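Phosphoacetylglucosamine mutase (Aspergillus lentulus, PDB 5O9X) interconverts N-acetylglucosamine 6-phosphate and N-acetylglucosamine 1-phosphate, a phosphohexomutase reaction, and binds glucose 1,6-bisphosphate. Local coordinates at residues A314-D319 and Q415-L420; V515-A520 and D527-V532; T51-K56 and E86-E91. The protein carries 1 engineered substitution. All coordinates share one frame; numbering follows the deposited sequence.

In the fold
The three contacts sit in different parts of this four-domain phosphohexomutase and share no helix or strand. Contact 1 joins two helices of domain III, contact 2 folds the last helix against a strand of the C-terminal domain, and contact 3 ties a helix of domain I to a loop. Contacts 2 and 3 lie on opposite sides of the chain's centre, their own centres 39 Å apart. Contacts 1 and 2 are buried, with no hydrogen bond crossing either. Contact 3 is mixed: buried Arg53 and Leu88 meet exposed Glu89, and a long ion pair and a bridging water join methyl packing. None of the three pairs touches another.

Contact 1 (A314-D319 and Q415-L420); sequences ASFIGD and QALTDL
Leu417 and Phe316 both swing their CG atoms away from the backbone nitrogen (chi1 -175° and -171°), which carries the leucine fork and the phenyl ring into the gap between their helices. Ile317 makes the other choice: with chi1 at -63° its CG1 branch lies opposite the carbonyl carbon, and CD1 reaches on toward the same leucine. The result is one residue of 415-420 serving two consecutive residues of 314-319.

The two methyls of Leu417 divide the task. CD1 comes up to the phenyl ring at its edge, close to the ring plane, and stands 4.0 Å from both CD2 and CE2 of Phe316. The methyl does not sit over a ring face. Taken whole, the two side chains slide past one another in opposite senses. CD2 takes the isoleucine, with Leu417 CD2 3.9 Å from Ile317 CD1. Ile317 CG1 in turn lies 4.0 Å from Leu417 CD1, so the isoleucine branch touches both prongs of the fork. No hydrogen bond crosses here; the helices are spaced well apart, the nearest CA atoms, those of Ile317 and Leu417, being 9.0 Å from each other, and the ends of the Phe316, Ile317 and Leu417 side chains bridge the distance.

This is apolar helix-helix packing against the domain III sheet, with helix 306-324 and helix 405-420 joined through their buried residues. Strand 385-389, an outermost strand of that sheet, touches both helices: Ile387 meets Ile317 and Phe389 meets Leu417. Helix 428-442 adds a further wall, with Ile438 against Phe316 and Leu434 against Leu417, while helix 188-202 packs on Ala416 and Leu420.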
loop_
_atom_site.group_PDB
_atom_site.type_symbol
_atom_site.label_atom_id
_atom_site.label_comp_id
_atom_site.label_asym_id
_atom_site.label_seq_id
_atom_site.Cartn_x
_atom_site.Cartn_y
_atom_site.Cartn_z
ATOM N N ALA A 314 17.304 -0.870 -2.709
ATOM C CA ALA A 314 18.394 -0.715 -1.750
ATOM C C ALA A 314 19.774 -0.895 -2.401
ATOM O O ALA A 314 20.714 -0.122 -2.071
ATOM C CB ALA A 314 18.207 -1.644 -0.551
ATOM N N SER A 315 19.924 -1.849 -3.320
ATOM C CA SER A 315 21.210 -2.054 -4.010
ATOM C C SER A 315 21.518 -0.810 -4.887
ATOM O O SER A 315 22.629 -0.292 -4.852
ATOM C CB SER A 315 21.070 -3.291 -4.897
ATOM O OG SER A 315 22.022 -3.320 -5.920
ATOM N N PHE A 316 20.571 -0.396 -5.732
ATOM C CA PHE A 316 20.784 0.745 -6.616
ATOM C C PHE A 316 21.142 2.012 -5.818
ATOM O O PHE A 316 22.121 2.684 -6.098
ATOM C CB PHE A 316 19.532 1.015 -7.443
ATOM C CG PHE A 316 19.748 2.034 -8.527
ATOM C CD1 PHE A 316 20.805 1.871 -9.445
ATOM C CD2 PHE A 316 18.925 3.142 -8.616
ATOM C CE1 PHE A 316 21.003 2.835 -10.451
ATOM C CE2 PHE A 316 19.077 4.074 -9.644
ATOM C CZ PHE A 316 20.118 3.896 -10.565
ATOM N N ILE A 317 20.354 2.356 -4.822
ATOM C CA ILE A 317 20.616 3.540 -4.034
ATOM C C ILE A 317 22.004 3.531 -3.339
ATOM O O ILE A 317 22.705 4.581 -3.255
ATOM C CB ILE A 317 19.455 3.890 -3.041
ATOM C CG1 ILE A 317 18.182 4.204 -3.851
ATOM C CG2 ILE A 317 19.869 5.042 -2.060
ATOM C CD1 ILE A 317 16.878 4.195 -3.007
ATOM N N GLY A 318 22.381 2.374 -2.799
ATOM C CA GLY A 318 23.692 2.195 -2.232
ATOM C C GLY A 318 24.800 2.397 -3.223
ATOM O O GLY A 318 25.791 3.055 -2.869
ATOM N N ASP A 319 24.676 1.841 -4.434
ATOM C CA ASP A 319 25.683 2.075 -5.464
ATOM C C ASP A 319 25.707 3.566 -5.880
ATOM O O ASP A 319 26.808 4.108 -6.104
ATOM C CB ASP A 319 25.428 1.218 -6.721
ATOM C CG ASP A 319 25.616 -0.279 -6.464
ATOM O OD1 ASP A 319 26.198 -0.720 -5.412
ATOM O OD2 ASP A 319 25.238 -1.013 -7.400
ATOM N N GLN A 415 18.937 12.613 -6.933
ATOM C CA GLN A 415 17.997 13.731 -6.741
ATOM C C GLN A 415 16.718 13.468 -7.507
ATOM O O GLN A 415 15.616 13.656 -6.972
ATOM C CB GLN A 415 18.619 15.081 -7.258
ATOM C CG GLN A 415 19.897 15.523 -6.532
ATOM C CD GLN A 415 20.663 16.662 -7.274
ATOM O OE1 GLN A 415 20.382 16.957 -8.454
ATOM N NE2 GLN A 415 21.602 17.320 -6.563
ATOM N N ALA A 416 16.856 12.990 -8.752
ATOM C CA ALA A 416 15.687 12.688 -9.554
ATOM C C ALA A 416 14.804 11.548 -8.860
ATOM O O ALA A 416 13.547 11.599 -8.862
ATOM C CB ALA A 416 16.121 12.260 -10.960
ATOM N N LEU A 417 15.488 10.547 -8.311
ATOM C CA LEU A 417 14.827 9.417 -7.633
ATOM C C LEU A 417 13.961 9.946 -6.465
ATOM O O LEU A 417 12.847 9.486 -6.244
ATOM C CB LEU A 417 15.949 8.444 -7.212
ATOM C CG LEU A 417 15.690 7.090 -6.583
ATOM C CD1 LEU A 417 16.736 6.097 -7.113
ATOM C CD2 LEU A 417 15.917 7.366 -5.111
ATOM N N THR A 418 14.448 10.948 -5.733
ATOM C CA THR A 418 13.703 11.477 -4.641
ATOM C C THR A 418 12.479 12.217 -5.171
ATOM O O THR A 418 11.507 12.343 -4.439
ATOM C CB THR A 418 14.511 12.464 -3.710
ATOM O OG1 THR A 418 14.878 13.641 -4.446
ATOM C CG2 THR A 418 15.790 11.806 -3.077
ATOM N N ASP A 419 12.500 12.728 -6.409
ATOM C CA ASP A 419 11.224 13.304 -6.936
ATOM C C ASP A 419 10.294 12.283 -7.583
ATOM O O ASP A 419 9.091 12.526 -7.767
ATOM C CB ASP A 419 11.498 14.398 -7.970
ATOM C CG ASP A 419 12.021 15.641 -7.324
ATOM O OD1 ASP A 419 11.525 16.034 -6.228
ATOM O OD2 ASP A 419 12.978 16.153 -7.879
ATOM N N LEU A 420 10.870 11.162 -7.993
ATOM C CA LEU A 420 10.087 10.104 -8.634
ATOM C C LEU A 420 9.324 9.313 -7.522
ATOM O O LEU A 420 8.152 8.965 -7.714
ATOM C CB LEU A 420 10.971 9.176 -9.457
ATOM C CG LEU A 420 10.301 7.962 -10.165
ATOM C CD1 LEU A 420 9.443 8.428 -11.363
ATOM C CD2 LEU A 420 11.269 6.910 -10.710
#

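Contact 2 (V515-A520 and D527-V532)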
loop_
_atom_site.group_PDB
_atom_site.type_symbol
_atom_site.label_atom_id
_atom_site.label_comp_id
_atom_site.label_asym_id
_atom_site.label_seq_id
_atom_site.Cartn_x
_atom_site.Cartn_y
_atom_site.Cartn_z
ATOM N N VAL A 515 -2.101 -18.076 6.944
ATOM C CA VAL A 515 -0.961 -18.920 7.297
ATOM C C VAL A 515 0.090 -18.700 6.225
ATOM O O VAL A 515 -0.204 -18.841 5.024
ATOM C CB VAL A 515 -1.378 -20.411 7.344
ATOM C CG1 VAL A 515 -0.150 -21.346 7.460
ATOM C CG2 VAL A 515 -2.365 -20.612 8.547
ATOM N N TYR A 516 1.313 -18.516 6.694
ATOM C CA TYR A 516 2.447 -18.456 5.779
ATOM C C TYR A 516 3.410 -19.564 6.193
ATOM O O TYR A 516 3.621 -19.807 7.396
ATOM C CB TYR A 516 3.105 -17.064 5.988
ATOM C CG TYR A 516 4.443 -16.969 5.223
ATOM C CD1 TYR A 516 4.430 -16.695 3.854
ATOM C CD2 TYR A 516 5.692 -17.285 5.859
ATOM C CE1 TYR A 516 5.663 -16.625 3.096
ATOM C CE2 TYR A 516 6.925 -17.231 5.103
ATOM C CZ TYR A 516 6.876 -16.913 3.731
ATOM O OH TYR A 516 8.061 -16.888 2.942
ATOM N N ALA A 517 4.039 -20.235 5.206
ATOM C CA ALA A 517 5.095 -21.165 5.526
ATOM C C ALA A 517 6.161 -21.032 4.436
ATOM O O ALA A 517 5.818 -20.857 3.291
ATOM C CB ALA A 517 4.583 -22.609 5.645
ATOM N N GLU A 518 7.407 -21.168 4.824
ATOM C CA GLU A 518 8.507 -21.350 3.900
ATOM C C GLU A 518 9.368 -22.557 4.400
ATOM O O GLU A 518 9.380 -22.881 5.600
ATOM C CB GLU A 518 9.324 -20.070 3.742
ATOM C CG GLU A 518 9.983 -19.611 5.055
ATOM C CD GLU A 518 10.730 -18.282 4.935
ATOM O OE1 GLU A 518 10.333 -17.460 4.038
ATOM O OE2 GLU A 518 11.648 -18.035 5.787
ATOM N N ALA A 519 10.042 -23.222 3.464
ATOM C CA ALA A 519 11.071 -24.197 3.855
ATOM C C ALA A 519 12.057 -24.335 2.685
ATOM O O ALA A 519 11.858 -23.682 1.652
ATOM C CB ALA A 519 10.396 -25.545 4.192
ATOM N N ALA A 520 13.021 -25.257 2.774
ATOM C CA ALA A 520 14.054 -25.346 1.726
ATOM C C ALA A 520 13.580 -25.982 0.457
ATOM O O ALA A 520 14.182 -25.789 -0.598
ATOM C CB ALA A 520 15.262 -26.114 2.286
ATOM N N ASP A 527 3.862 -28.928 2.959
ATOM C CA ASP A 527 3.454 -29.775 4.101
ATOM C C ASP A 527 3.322 -28.952 5.378
ATOM O O ASP A 527 2.344 -29.061 6.122
ATOM C CB ASP A 527 4.515 -30.853 4.304
ATOM C CG ASP A 527 4.048 -31.985 5.225
ATOM O OD1 ASP A 527 2.843 -32.294 5.137
ATOM O OD2 ASP A 527 4.904 -32.531 5.999
ATOM N N LEU A 528 4.293 -28.069 5.599
ATOM C CA LEU A 528 4.275 -27.228 6.799
ATOM C C LEU A 528 3.040 -26.326 6.750
ATOM O O LEU A 528 2.292 -26.221 7.743
ATOM C CB LEU A 528 5.582 -26.401 6.861
ATOM C CG LEU A 528 5.652 -25.404 8.036
ATOM C CD1 LEU A 528 5.379 -25.962 9.449
ATOM C CD2 LEU A 528 7.102 -24.773 7.972
ATOM N N ALA A 529 2.776 -25.719 5.597
ATOM C CA ALA A 529 1.635 -24.783 5.492
ATOM C C ALA A 529 0.325 -25.538 5.752
ATOM O O ALA A 529 -0.532 -25.026 6.452
ATOM C CB ALA A 529 1.568 -24.196 4.083
ATOM N N THR A 530 0.196 -26.756 5.196
ATOM C CA THR A 530 -1.067 -27.486 5.320
ATOM C C THR A 530 -1.239 -27.927 6.778
ATOM O O THR A 530 -2.355 -27.871 7.335
ATOM C CB THR A 530 -1.080 -28.720 4.415
ATOM O OG1 THR A 530 -1.008 -28.293 3.065
ATOM C CG2 THR A 530 -2.434 -29.571 4.558
ATOM N N ARG A 531 -0.178 -28.435 7.410
ATOM C CA ARG A 531 -0.300 -28.889 8.817
ATOM C C ARG A 531 -0.615 -27.747 9.792
ATOM O O ARG A 531 -1.466 -27.880 10.762
ATOM C CB ARG A 531 1.005 -29.639 9.286
ATOM C CG ARG A 531 1.162 -30.956 8.553
ATOM C CD ARG A 531 2.503 -31.578 8.933
ATOM N NE ARG A 531 2.795 -32.875 8.268
ATOM C CZ ARG A 531 2.569 -34.081 8.836
ATOM N NH1 ARG A 531 1.966 -34.198 10.035
ATOM N NH2 ARG A 531 2.922 -35.172 8.190
ATOM N N VAL A 532 0.034 -26.605 9.548
ATOM C CA VAL A 532 -0.264 -25.348 10.363
ATOM C C VAL A 532 -1.702 -24.913 10.082
ATOM O O VAL A 532 -2.458 -24.596 11.042
ATOM C CB VAL A 532 0.767 -24.195 10.077
ATOM C CG1 VAL A 532 0.325 -22.890 10.792
ATOM C CG2 VAL A 532 2.156 -24.645 10.630
#
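Val515 and Val532 meet at one end of the last beta-alpha unit of the TBP-like C-terminal domain, where the chain leaves strand 513-518 and doubles back as helix 522-539 over one face of the sheet. The two N-to-C directions are 152° apart, close to antiparallel, and the axes approach to 7.3 Å.

Small side chains in the middle are consistent with so close an approach. Ala517 points at the helix, and its methyl is set over the backbone there, with Ala517 CB 3.6 Å from Ala529 N. The methyl of Ala529 does not aim straight at the strand, yet the CB atoms of Ala517 and Ala529 are 3.7 Å apart. Bulkier groups fill in on both flanks of this alanine pair. The valines cross obliquely, each with CG1 anti to its own backbone nitrogen, and this brings Val515 CG1 within 3.7 Å of Val532 CG1; the same Val515 methyl rests near the carbonyl oxygen of Ala529. At the other flank Leu528 lays its branch point along Ala517, CG to CB 3.8 Å, and extends CD2 onward to the carbonyl oxygen of Glu518.

Leu493 of helix 486-495 closes in on Leu528 and Val532, so the buried layer is shared by both helices on this face of the antiparallel sheet. Arg531 NE forms a salt bridge with the Asp527 carboxylate, its N-H bonds to both oxygens weak, and Tyr497 OH holds OD2 as well.

Tyr516 and Glu518 face the other side of the sheet. Glu518 has its strongest polar partner in Arg501, through OE2, and its OE1 accepts from Gly342 N. That same oxygen takes the phenol: Tyr516 OH donates to Glu518 OE1 at 2.6 Å, arriving on the anti side and 24° out of the carboxylate plane.

Contact 3 (T51-K56 and E86-E91)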
loop_
_atom_site.group_PDB
_atom_site.type_symbol
_atom_site.label_atom_id
_atom_site.label_comp_id
_atom_site.label_asym_id
_atom_site.label_seq_id
_atom_site.Cartn_x
_atom_site.Cartn_y
_atom_site.Cartn_z
ATOM N N THR A 51 -14.256 15.486 9.160
ATOM C CA THR A 51 -14.552 16.917 9.509
ATOM C C THR A 51 -13.764 17.297 10.813
ATOM O O THR A 51 -13.035 18.292 10.848
ATOM C CB THR A 51 -16.057 17.167 9.751
ATOM O OG1 THR A 51 -16.812 16.937 8.560
ATOM C CG2 THR A 51 -16.317 18.652 10.176
ATOM N N LEU A 52 -13.872 16.445 11.836
ATOM C CA LEU A 52 -13.167 16.675 13.089
ATOM C C LEU A 52 -11.669 16.704 12.909
ATOM O O LEU A 52 -10.977 17.518 13.571
ATOM C CB LEU A 52 -13.546 15.626 14.151
ATOM C CG LEU A 52 -15.019 15.697 14.627
ATOM C CD1 LEU A 52 -15.232 14.691 15.744
ATOM C CD2 LEU A 52 -15.450 17.095 15.118
ATOM N N ARG A 53 -11.146 15.842 12.026
ATOM C CA ARG A 53 -9.706 15.764 11.842
ATOM C C ARG A 53 -9.222 17.025 11.221
ATOM O O ARG A 53 -8.199 17.589 11.648
ATOM C CB ARG A 53 -9.251 14.523 10.971
ATOM C CG ARG A 53 -7.737 14.392 10.795
ATOM C CD ARG A 53 -7.067 14.148 12.131
ATOM N NE ARG A 53 -5.662 13.830 11.997
ATOM C CZ ARG A 53 -4.762 13.981 12.942
ATOM N NH1 ARG A 53 -5.098 14.565 14.117
ATOM N NH2 ARG A 53 -3.533 13.574 12.698
ATOM N N SER A 54 -9.941 17.467 10.197
ATOM C CA SER A 54 -9.513 18.647 9.465
ATOM C C SER A 54 -9.530 19.857 10.408
ATOM O O SER A 54 -8.548 20.625 10.438
ATOM C CB SER A 54 -10.477 18.913 8.316
ATOM O OG SER A 54 -10.048 20.046 7.611
ATOM N N LYS A 55 -10.664 20.030 11.121
ATOM C CA LYS A 55 -10.801 21.118 12.148
ATOM C C LYS A 55 -9.652 21.115 13.185
ATOM O O LYS A 55 -9.009 22.177 13.396
ATOM C CB LYS A 55 -12.200 21.062 12.806
ATOM C CG LYS A 55 -13.335 21.574 11.937
ATOM C CD LYS A 55 -14.663 21.434 12.705
ATOM C CE LYS A 55 -15.885 21.778 11.898
ATOM N NZ LYS A 55 -16.069 23.256 11.705
ATOM N N LYS A 56 -9.318 19.928 13.726
ATOM C CA LYS A 56 -8.215 19.781 14.692
ATOM C C LYS A 56 -6.899 20.214 14.083
ATOM O O LYS A 56 -6.062 20.794 14.804
ATOM C CB LYS A 56 -8.064 18.344 15.232
ATOM C CG LYS A 56 -7.005 18.151 16.319
ATOM C CD LYS A 56 -7.281 19.011 17.587
ATOM C CE LYS A 56 -6.333 18.627 18.731
ATOM N NZ LYS A 56 -6.625 19.487 19.914
ATOM N N GLU A 86 0.168 10.771 4.691
ATOM C CA GLU A 86 0.288 9.578 5.489
ATOM C C GLU A 86 -1.102 9.034 5.906
ATOM O O GLU A 86 -2.102 9.737 5.857
ATOM C CB GLU A 86 1.259 9.771 6.677
ATOM C CG GLU A 86 0.729 10.574 7.876
ATOM C CD GLU A 86 0.882 12.112 7.745
ATOM O OE1 GLU A 86 1.180 12.600 6.642
ATOM O OE2 GLU A 86 0.691 12.848 8.765
ATOM N N MET A 87 -1.128 7.773 6.340
ATOM C CA MET A 87 -2.302 7.189 6.936
ATOM C C MET A 87 -2.703 7.939 8.179
ATOM O O MET A 87 -1.851 8.354 8.988
ATOM C CB MET A 87 -2.060 5.740 7.335
ATOM C CG MET A 87 -1.706 4.815 6.162
ATOM S SD MET A 87 -3.069 4.757 5.010
ATOM C CE MET A 87 -4.014 3.521 5.943
ATOM N N LEU A 88 -4.014 8.051 8.344
ATOM C CA LEU A 88 -4.629 8.669 9.517
ATOM C C LEU A 88 -3.869 8.251 10.754
ATOM O O LEU A 88 -3.699 7.041 11.019
ATOM C CB LEU A 88 -6.125 8.238 9.655
ATOM C CG LEU A 88 -6.793 8.600 10.996
ATOM C CD1 LEU A 88 -6.928 10.132 11.041
ATOM C CD2 LEU A 88 -8.134 7.886 11.199
ATOM N N GLU A 89 -3.404 9.248 11.515
ATOM C CA GLU A 89 -2.682 9.012 12.791
ATOM C C GLU A 89 -3.316 7.866 13.634
ATOM O O GLU A 89 -4.545 7.870 13.889
ATOM C CB GLU A 89 -2.769 10.312 13.598
ATOM C CG GLU A 89 -1.970 10.337 14.894
ATOM C CD GLU A 89 -1.874 11.750 15.417
ATOM O OE1 GLU A 89 -2.816 12.208 16.101
ATOM O OE2 GLU A 89 -0.872 12.422 15.093
ATOM N N ALA A 90 -2.512 6.926 14.113
ATOM C CA ALA A 90 -3.062 5.734 14.841
ATOM C C ALA A 90 -4.095 5.979 15.979
ATOM O O ALA A 90 -5.078 5.245 16.104
ATOM C CB ALA A 90 -1.918 4.893 15.353
ATOM N N GLU A 91 -3.897 7.030 16.797
ATOM C CA GLU A 91 -4.775 7.333 17.953
ATOM C C GLU A 91 -6.231 7.638 17.490
ATOM O O GLU A 91 -7.229 7.456 18.203
ATOM C CB GLU A 91 -4.113 8.502 18.719
ATOM C CG GLU A 91 -4.904 9.135 19.871
ATOM C CD GLU A 91 -4.437 8.718 21.289
ATOM O OE1 GLU A 91 -3.287 8.226 21.443
ATOM O OE2 GLU A 91 -5.223 8.895 22.267
HETATM O O HOH W 1 -3.095 15.057 16.298
#
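Arg53, in the last turns of helix 40-56, faces an extended piece of loop around Leu88 and Glu89, the CA atoms of Arg53 and Leu88 standing 9.0 Å apart. Helix and loop both belong to the alpha/beta/alpha domain I of the phosphohexomutase fold, the loop leading from strand 75-81 to helix 91-101.

The arginine spans most of that gap. Its chain leaves the helix with CG anti to the backbone nitrogen and then bends at chi2 (64°), which carries the guanidinium to the loop. Leu88 meets it partway: its CD1 methyl lies 4.0 Å from Arg53 NE, approaching the flat group at a slant. Beyond the leucine, Glu89 stretches across the arginine at about a right angle. Its CB comes within 3.5 Å of Arg53 NH2. The carboxylate and guanidinium planes are 61° apart, and the direct ion pair is long, Arg53 NH2 to Glu89 OE1 at 3.7 Å.

The stronger charge partner is Asp82: its OD1 forms a salt bridge with Arg53 NE, while its OD2 accepts from the backbone N of Glu89, so one carboxylate ties arginine and loop together. Trp92 adds a cation-pi contact, and Asp82 and Trp92 probably help hold the guanidinium's rotation. Separately, a backbone hydrogen bond from Leu88 to Leu80 fixes the loop against strand 75-81.

A water then completes the link to Glu89: in the guanidinium plane, at its edge, it accepts from Arg53 NH1 at 3.0 Å and donates to Glu89 OE1 at 2.9 Å.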